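Local structure of NAD-dependent formate dehydrogenase gamma subunit (Cupriavidus necator, 6VW7) at residues R81-V86 against T122-Y127. The protein carries a [2Fe-2S] cluster in a thioredoxin-like ferredoxin fold and pairs with the beta subunit of a cytosolic NAD-dependent formate dehydrogenase, probably taking part in its electron transfer. Numbering follows the deposited sequence.
Sequences RHVVQV and TLEPVY
Glu124 O accepts Val86 N at 3.0 Å and also a weaker CA-H...O contact from Gln85, whose CA lies 3.1 Å from that same Glu124 O. Within 81-86 and 122-127 the parallel rungs run from Thr122 N on His82 O (2.7 Å) to Val126 N on Val86 O, where the donor stands 52° out of the carbonyl plane. Thr122, Glu124 and Val126 donate toward 82-86, so Pro125 costs no bond to this neighbour. On the face bearing Val83, Gln85 and Glu124, Val83 CG1 touches Glu124 CG at 3.8 Å; a bend at chi2 (-83°) then turns the carboxylate away to Arg75 and His113. Gln85 crosses Val126 at about a right angle, setting OE1 3.6 Å from Val126 CB, and one water donates to both Gln85 OE1 and Pro125 O. Cluster-binding Cys87 follows Val86; Cys128 and Leu129 follow Tyr127. On the other face Leu123 CD1 meets Val86 CG2 (3.8 Å) beneath helix 97-108, and Val84 touches Phe153 and Leu160 of helix 150-160. These two inner, parallel strands lie between 114-115 and antiparallel 138-140; their right-handed connection passes through helix 97-108, then edge strand 114-115.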
ATOM      1  N   ARG A  81       7.267 -22.597  13.665  1.00 48.73           N
ATOM      2  CA  ARG A  81       7.863 -22.818  12.346  1.00 49.18           C
ATOM      3  C   ARG A  81       7.288 -21.855  11.310  1.00 44.58           C
ATOM      4  O   ARG A  81       8.029 -21.322  10.475  1.00 43.67           O
ATOM      5  CB  ARG A  81       7.656 -24.272  11.908  1.00 55.50           C
ATOM      6  CG  ARG A  81       8.764 -24.884  10.998  1.00 61.60           C
ATOM      7  CD  ARG A  81       9.111 -23.964   9.830  1.00 65.18           C
ATOM      8  NE  ARG A  81       9.773 -24.590   8.690  1.00 68.30           N
ATOM      9  CZ  ARG A  81      10.104 -23.927   7.583  1.00 67.61           C
ATOM     10  NH1 ARG A  81       9.840 -22.626   7.478  1.00 65.73           N
ATOM     11  NH2 ARG A  81      10.701 -24.559   6.581  1.00 67.54           N
ATOM     12  N   HIS A  82       5.975 -21.612  11.345  1.00 43.15           N
ATOM     13  CA  HIS A  82       5.312 -20.741  10.380  1.00 39.70           C
ATOM     14  C   HIS A  82       4.550 -19.638  11.107  1.00 40.26           C
ATOM     15  O   HIS A  82       3.811 -19.913  12.058  1.00 39.59           O
ATOM     16  CB  HIS A  82       4.349 -21.538   9.503  1.00 40.58           C
ATOM     17  CG  HIS A  82       4.998 -22.670   8.778  1.00 45.11           C
ATOM     18  ND1 HIS A  82       5.792 -22.482   7.669  1.00 44.99           N
ATOM     19  CD2 HIS A  82       4.974 -24.004   9.005  1.00 47.27           C
ATOM     20  CE1 HIS A  82       6.237 -23.651   7.247  1.00 46.19           C
ATOM     21  NE2 HIS A  82       5.755 -24.592   8.040  1.00 47.90           N
ATOM     22  N   VAL A  83       4.731 -18.398  10.660  1.00 39.13           N
ATOM     23  CA  VAL A  83       3.951 -17.264  11.138  1.00 38.00           C
ATOM     24  C   VAL A  83       2.826 -17.042  10.138  1.00 35.59           C
ATOM     25  O   VAL A  83       3.068 -16.664   8.984  1.00 36.34           O
ATOM     26  CB  VAL A  83       4.800 -15.995  11.299  1.00 38.82           C
ATOM     27  CG1 VAL A  83       3.916 -14.839  11.742  1.00 38.49           C
ATOM     28  CG2 VAL A  83       5.914 -16.216  12.297  1.00 39.07           C
ATOM     29  N   VAL A  84       1.602 -17.288  10.575  1.00 31.43           N
ATOM     30  CA  VAL A  84       0.411 -17.091   9.760  1.00 30.58           C
ATOM     31  C   VAL A  84      -0.209 -15.765  10.188  1.00 30.98           C
ATOM     32  O   VAL A  84      -0.652 -15.638  11.332  1.00 31.13           O
ATOM     33  CB  VAL A  84      -0.586 -18.244   9.937  1.00 31.93           C
ATOM     34  CG1 VAL A  84      -1.836 -17.996   9.104  1.00 33.48           C
ATOM     35  CG2 VAL A  84       0.057 -19.560   9.562  1.00 35.06           C
ATOM     36  N   GLN A  85      -0.204 -14.769   9.292  1.00 29.53           N
ATOM     37  CA  GLN A  85      -0.801 -13.456   9.542  1.00 30.94           C
ATOM     38  C   GLN A  85      -2.181 -13.399   8.906  1.00 32.35           C
ATOM     39  O   GLN A  85      -2.316 -13.630   7.699  1.00 34.18           O
ATOM     40  CB  GLN A  85       0.064 -12.322   8.983  1.00 29.52           C
ATOM     41  CG  GLN A  85       1.483 -12.297   9.524  1.00 31.45           C
ATOM     42  CD  GLN A  85       2.331 -11.247   8.836  1.00 32.25           C
ATOM     43  OE1 GLN A  85       2.133 -10.062   9.041  1.00 33.32           O
ATOM     44  NE2 GLN A  85       3.286 -11.682   8.027  1.00 33.22           N
ATOM     45  N   VAL A  86      -3.192 -13.083   9.711  1.00 31.56           N
ATOM     46  CA  VAL A  86      -4.574 -12.933   9.260  1.00 30.09           C
ATOM     47  C   VAL A  86      -4.924 -11.446   9.289  1.00 30.09           C
ATOM     48  O   VAL A  86      -4.833 -10.795  10.339  1.00 30.47           O
ATOM     49  CB  VAL A  86      -5.538 -13.743  10.143  1.00 31.67           C
ATOM     50  CG1 VAL A  86      -6.995 -13.560   9.682  1.00 29.32           C
ATOM     51  CG2 VAL A  86      -5.121 -15.219  10.169  1.00 33.08           C
ATOM     52  N   THR A 122       2.523 -19.922  14.425  1.00 41.88           N
ATOM     53  CA  THR A 122       2.287 -18.735  15.242  1.00 41.32           C
ATOM     54  C   THR A 122       1.239 -17.885  14.535  1.00 39.67           C
ATOM     55  O   THR A 122       1.422 -17.510  13.371  1.00 39.67           O
ATOM     56  CB  THR A 122       3.575 -17.935  15.457  1.00 41.23           C
ATOM     57  OG1 THR A 122       4.475 -18.684  16.285  1.00 44.60           O
ATOM     58  CG2 THR A 122       3.276 -16.598  16.119  1.00 41.39           C
ATOM     59  N   LEU A 123       0.150 -17.588  15.238  1.00 40.05           N
ATOM     60  CA  LEU A 123      -0.965 -16.818  14.696  1.00 38.76           C
ATOM     61  C   LEU A 123      -0.792 -15.347  15.065  1.00 36.32           C
ATOM     62  O   LEU A 123      -0.702 -15.010  16.251  1.00 34.90           O
ATOM     63  CB  LEU A 123      -2.286 -17.360  15.235  1.00 40.17           C
ATOM     64  CG  LEU A 123      -3.572 -16.719  14.724  1.00 39.80           C
ATOM     65  CD1 LEU A 123      -3.699 -16.954  13.234  1.00 37.35           C
ATOM     66  CD2 LEU A 123      -4.748 -17.312  15.477  1.00 41.43           C
ATOM     67  N   GLU A 124      -0.727 -14.477  14.054  1.00 36.49           N
ATOM     68  CA  GLU A 124      -0.536 -13.043  14.241  1.00 38.26           C
ATOM     69  C   GLU A 124      -1.579 -12.251  13.467  1.00 35.97           C
ATOM     70  O   GLU A 124      -1.952 -12.642  12.352  1.00 34.03           O
ATOM     71  CB  GLU A 124       0.860 -12.607  13.768  1.00 42.26           C
ATOM     72  CG  GLU A 124       2.021 -13.209  14.544  1.00 47.40           C
ATOM     73  CD  GLU A 124       2.329 -12.460  15.832  1.00 52.33           C
ATOM     74  OE1 GLU A 124       1.590 -11.513  16.192  1.00 53.31           O
ATOM     75  OE2 GLU A 124       3.327 -12.826  16.487  1.00 55.17           O
ATOM     76  N   PRO A 125      -2.048 -11.124  14.004  1.00 33.80           N
ATOM     77  CA  PRO A 125      -2.859 -10.219  13.195  1.00 32.92           C
ATOM     78  C   PRO A 125      -1.955  -9.344  12.343  1.00 30.92           C
ATOM     79  O   PRO A 125      -0.794  -9.092  12.671  1.00 33.08           O
ATOM     80  CB  PRO A 125      -3.623  -9.395  14.243  1.00 33.44           C
ATOM     81  CG  PRO A 125      -2.633  -9.275  15.372  1.00 33.96           C
ATOM     82  CD  PRO A 125      -1.767 -10.553  15.335  1.00 34.33           C
ATOM     83  N   VAL A 126      -2.489  -8.921  11.210  1.00 27.33           N
ATOM     84  CA  VAL A 126      -1.865  -7.899  10.382  1.00 25.45           C
ATOM     85  C   VAL A 126      -2.970  -6.940   9.968  1.00 27.06           C
ATOM     86  O   VAL A 126      -4.142  -7.321   9.892  1.00 27.41           O
ATOM     87  CB  VAL A 126      -1.139  -8.515   9.160  1.00 25.04           C
ATOM     88  CG1 VAL A 126      -2.119  -9.276   8.268  1.00 23.89           C
ATOM     89  CG2 VAL A 126      -0.365  -7.450   8.372  1.00 23.20           C
ATOM     90  N   TYR A 127      -2.606  -5.677   9.750  1.00 24.98           N
ATOM     91  CA  TYR A 127      -3.574  -4.621   9.453  1.00 25.36           C
ATOM     92  C   TYR A 127      -3.344  -4.137   8.023  1.00 23.71           C
ATOM     93  O   TYR A 127      -2.638  -3.156   7.771  1.00 22.56           O
ATOM     94  CB  TYR A 127      -3.476  -3.502  10.520  1.00 28.03           C
ATOM     95  CG  TYR A 127      -3.838  -4.096  11.872  1.00 31.41           C
ATOM     96  CD1 TYR A 127      -5.166  -4.319  12.217  1.00 30.92           C
ATOM     97  CD2 TYR A 127      -2.851  -4.522  12.755  1.00 32.44           C
ATOM     98  CE1 TYR A 127      -5.505  -4.920  13.430  1.00 33.45           C
ATOM     99  CE2 TYR A 127      -3.180  -5.108  13.975  1.00 32.71           C
ATOM    100  CZ  TYR A 127      -4.497  -5.309  14.302  1.00 35.09           C
ATOM    101  OH  TYR A 127      -4.806  -5.902  15.511  1.00 37.41           O
TER
HETATM  102  O   HOH W   1       1.605  -8.817  11.480  1.00 35.28           O